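Local structure of glutaredoxin, CPYC type (Chlamydomonas reinhardtii, 7NCV) at residues 1-11 / 58-66. The protein probably reduces glutathione mixed disulfides as a thiol-disulfide oxidoreductase of the CPYC glutaredoxin subfamily, and can also bind an iron-sulfur cluster in an atypical way. Numbering follows the deposited sequence.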
loop_
_atom_site.group_PDB
_atom_site.type_symbol
_atom_site.label_atom_id
_atom_site.label_comp_id
_atom_site.label_asym_id
_atom_site.label_seq_id
_atom_site.Cartn_x
_atom_site.Cartn_y
_atom_site.Cartn_z
ATOM N N MET A 1 -10.950 -17.500 6.765
ATOM C CA MET A 1 -10.453 -16.240 6.175
ATOM C C MET A 1 -11.255 -14.981 6.615
ATOM O O MET A 1 -11.672 -14.164 5.792
ATOM C CB MET A 1 -10.412 -16.344 4.632
ATOM C CG MET A 1 -11.750 -16.574 3.903
ATOM S SD MET A 1 -11.617 -16.736 2.082
ATOM C CE MET A 1 -11.439 -18.526 1.943
ATOM N N GLY A 2 -11.425 -14.818 7.926
ATOM C CA GLY A 2 -12.131 -13.687 8.502
ATOM C C GLY A 2 -11.217 -12.519 8.820
ATOM O O GLY A 2 -10.103 -12.405 8.304
ATOM N N LYS A 3 -11.703 -11.622 9.685
ATOM C CA LYS A 3 -10.967 -10.382 9.931
ATOM C C LYS A 3 -9.671 -10.627 10.698
ATOM O O LYS A 3 -8.641 -10.000 10.408
ATOM C CB LYS A 3 -11.843 -9.384 10.687
ATOM C CG LYS A 3 -11.212 -7.994 10.790
ATOM C CD LYS A 3 -12.021 -7.177 11.785
ATOM C CE LYS A 3 -11.237 -6.040 12.366
ATOM N NZ LYS A 3 -11.935 -5.576 13.630
ATOM N N ALA A 4 -9.698 -11.506 11.700
ATOM C CA ALA A 4 -8.477 -11.748 12.455
ATOM C C ALA A 4 -7.387 -12.307 11.552
ATOM O O ALA A 4 -6.210 -11.930 11.665
ATOM C CB ALA A 4 -8.781 -12.701 13.602
ATOM N N GLU A 5 -7.770 -13.192 10.632
ATOM C CA GLU A 5 -6.808 -13.769 9.700
ATOM C C GLU A 5 -6.284 -12.712 8.745
ATOM O O GLU A 5 -5.094 -12.718 8.388
ATOM C CB GLU A 5 -7.455 -14.913 8.913
ATOM C CG GLU A 5 -7.799 -16.176 9.725
ATOM C CD GLU A 5 -8.932 -15.981 10.738
ATOM O OE1 GLU A 5 -8.811 -16.495 11.880
ATOM O OE2 GLU A 5 -9.955 -15.328 10.403
ATOM N N ALA A 6 -7.172 -11.816 8.282
ATOM C CA ALA A 6 -6.767 -10.749 7.386
ATOM C C ALA A 6 -5.785 -9.816 8.065
ATOM O O ALA A 6 -4.802 -9.378 7.439
ATOM C CB ALA A 6 -7.998 -9.973 6.902
ATOM N N ILE A 7 -6.032 -9.474 9.340
ATOM C CA ILE A 7 -5.069 -8.636 10.052
ATOM C C ILE A 7 -3.707 -9.323 10.084
ATOM O O ILE A 7 -2.669 -8.720 9.766
ATOM C CB ILE A 7 -5.583 -8.320 11.464
ATOM C CG1 ILE A 7 -6.773 -7.350 11.325
ATOM C CG2 ILE A 7 -4.448 -7.699 12.268
ATOM C CD1 ILE A 7 -7.628 -7.238 12.568
ATOM N N ASN A 8 -3.701 -10.616 10.415
ATOM C CA ASN A 8 -2.450 -11.390 10.426
ATOM C C ASN A 8 -1.760 -11.314 9.062
ATOM O O ASN A 8 -0.547 -11.060 8.966
ATOM C CB ASN A 8 -2.739 -12.847 10.792
ATOM C CG ASN A 8 -1.486 -13.679 10.789
ATOM O OD1 ASN A 8 -0.647 -13.547 11.682
ATOM N ND2 ASN A 8 -1.322 -14.505 9.753
ATOM N N GLU A 9 -2.516 -11.558 7.994
ATOM C CA GLU A 9 -1.923 -11.594 6.659
ATOM C C GLU A 9 -1.296 -10.254 6.307
ATOM O O GLU A 9 -0.167 -10.197 5.788
ATOM C CB GLU A 9 -2.990 -11.937 5.616
ATOM C CG GLU A 9 -2.467 -11.969 4.208
ATOM C CD GLU A 9 -3.541 -12.339 3.190
ATOM O OE1 GLU A 9 -4.268 -13.323 3.429
ATOM O OE2 GLU A 9 -3.637 -11.667 2.136
ATOM N N ILE A 10 -2.038 -9.160 6.528
ATOM C CA ILE A 10 -1.555 -7.820 6.171
ATOM C C ILE A 10 -0.346 -7.460 7.023
ATOM O O ILE A 10 0.655 -6.948 6.508
ATOM C CB ILE A 10 -2.686 -6.791 6.299
ATOM C CG1 ILE A 10 -3.719 -7.113 5.266
ATOM C CG2 ILE A 10 -2.144 -5.384 6.040
ATOM C CD1 ILE A 10 -4.989 -6.301 5.453
ATOM N N GLN A 11 -0.402 -7.731 8.327
ATOM C CA GLN A 11 0.742 -7.345 9.133
ATOM C C GLN A 11 2.000 -8.079 8.682
ATOM O O GLN A 11 3.077 -7.477 8.595
ATOM C CB GLN A 11 0.465 -7.607 10.614
ATOM C CG GLN A 11 -0.589 -6.632 11.157
ATOM C CD GLN A 11 -0.892 -6.991 12.600
ATOM O OE1 GLN A 11 -0.904 -8.186 12.976
ATOM N NE2 GLN A 11 -1.138 -5.973 13.413
ATOM N N ALA A 58 -13.266 -8.479 4.733
ATOM C CA ALA A 58 -12.407 -8.639 5.910
ATOM C C ALA A 58 -11.055 -7.954 5.733
ATOM O O ALA A 58 -10.482 -7.429 6.702
ATOM C CB ALA A 58 -12.175 -10.121 6.204
ATOM N N MET A 59 -10.483 -8.027 4.522
ATOM C CA MET A 59 -9.235 -7.343 4.231
ATOM C C MET A 59 -9.360 -5.831 4.378
ATOM O O MET A 59 -8.473 -5.189 4.951
ATOM C CB MET A 59 -8.759 -7.709 2.823
ATOM C CG MET A 59 -8.268 -9.149 2.796
ATOM S SD MET A 59 -6.699 -9.500 3.663
ATOM C CE MET A 59 -5.562 -8.817 2.498
ATOM N N GLN A 60 -10.465 -5.248 3.906
ATOM C CA GLN A 60 -10.633 -3.803 4.058
ATOM C C GLN A 60 -10.950 -3.426 5.511
ATOM O O GLN A 60 -10.392 -2.446 6.037
ATOM C CB GLN A 60 -11.711 -3.317 3.101
ATOM C CG GLN A 60 -11.155 -3.281 1.671
ATOM C CD GLN A 60 -12.069 -2.539 0.733
ATOM O OE1 GLN A 60 -12.944 -3.132 0.101
ATOM N NE2 GLN A 60 -11.887 -1.215 0.655
ATOM N N ASP A 61 -11.713 -4.265 6.207
ATOM C CA ASP A 61 -11.885 -4.100 7.646
ATOM C C ASP A 61 -10.546 -4.183 8.367
ATOM O O ASP A 61 -10.286 -3.432 9.315
ATOM C CB ASP A 61 -12.818 -5.168 8.209
ATOM C CG ASP A 61 -14.283 -4.971 7.826
ATOM O OD1 ASP A 61 -14.650 -3.929 7.214
ATOM O OD2 ASP A 61 -15.065 -5.900 8.162
ATOM N N ALA A 62 -9.697 -5.127 7.972
ATOM C CA ALA A 62 -8.366 -5.181 8.579
ATOM C C ALA A 62 -7.558 -3.907 8.294
ATOM O O ALA A 62 -6.841 -3.406 9.174
ATOM C CB ALA A 62 -7.610 -6.404 8.066
ATOM N N LEU A 63 -7.599 -3.405 7.049
ATOM C CA LEU A 63 -6.907 -2.155 6.742
ATOM C C LEU A 63 -7.402 -0.994 7.603
ATOM O O LEU A 63 -6.614 -0.125 7.993
ATOM C CB LEU A 63 -7.071 -1.846 5.271
ATOM C CG LEU A 63 -6.176 -2.821 4.453
ATOM C CD1 LEU A 63 -6.676 -2.807 3.016
ATOM C CD2 LEU A 63 -4.675 -2.527 4.522
ATOM N N LEU A 64 -8.702 -0.939 7.875
ATOM C CA LEU A 64 -9.213 0.086 8.787
ATOM C C LEU A 64 -8.564 -0.031 10.170
ATOM O O LEU A 64 -8.144 0.972 10.776
ATOM C CB LEU A 64 -10.737 -0.054 8.893
ATOM C CG LEU A 64 -11.486 0.857 9.858
ATOM C CD1 LEU A 64 -11.295 2.293 9.417
ATOM C CD2 LEU A 64 -12.948 0.452 9.773
ATOM N N ASP A 65 -8.500 -1.254 10.703
ATOM C CA ASP A 65 -7.917 -1.425 12.023
ATOM C C ASP A 65 -6.457 -1.021 12.034
ATOM O O ASP A 65 -5.985 -0.419 13.000
ATOM C CB ASP A 65 -8.069 -2.872 12.488
ATOM C CG ASP A 65 -9.414 -3.130 13.163
ATOM O OD1 ASP A 65 -10.378 -2.380 12.887
ATOM O OD2 ASP A 65 -9.501 -4.072 13.983
ATOM N N ILE A 66 -5.725 -1.343 10.963
ATOM C CA ILE A 66 -4.283 -1.145 10.942
ATOM C C ILE A 66 -3.928 0.292 10.630
ATOM O O ILE A 66 -2.954 0.810 11.182
ATOM C CB ILE A 66 -3.637 -2.109 9.934
ATOM C CG1 ILE A 66 -3.750 -3.538 10.441
ATOM C CG2 ILE A 66 -2.173 -1.733 9.662
ATOM C CD1 ILE A 66 -3.501 -4.559 9.347
#
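I10 enters the hole formed by M59, A62, L63 and I66, as a knob between two helices that cross at -64° with their axes 8.1 Å apart. The branches of I10 divide the work: its CD1 reaches A62 CB at 3.7 Å and also meets L63 CG, CG1 rests on M59 CE, and CG2 lies against I66 CD1. CG1 anti to the carbonyl carbon (chi1 -66°), with CD1 extended beyond it, puts CD1 against M59 O, A62 CB and L63 CG. Replacing I10 with an alanine would probably open a gap among M59, A62, L63 and I66 and leave the M59 methyl without the CG1 it rests on.

Toward the N-terminal ends of both segments, A6, A58 and A62 let the backbones draw close, and A58 CB lies against the backbone of G2. A6 CB packs 3.5 Å from M59 SD and also touches A62 CB, while I7 CG1 presses on A62 CB at 3.5 Å, tighter than usual for two carbons. M59, bent at both chi2 and chi3, brings its CE to 3.5 Å from E9 OE2, an oxygen whose charge is paired with R53.

The polar link lies where both partners are exposed. K3, extended over D61 and A62, ends in a salt bridge from NZ to D65 OD2 (2.9 Å), approached from above the carboxylate plane, 40° out of it; D61 itself pairs with R70.

In this thioredoxin-type fold the contact joins two helices on one face of the sheet, where Y22 of strand 19-23 underlies I10, M59 and L63. Apolar packing therefore carries the helix pairing, with one exposed ion pair at its border.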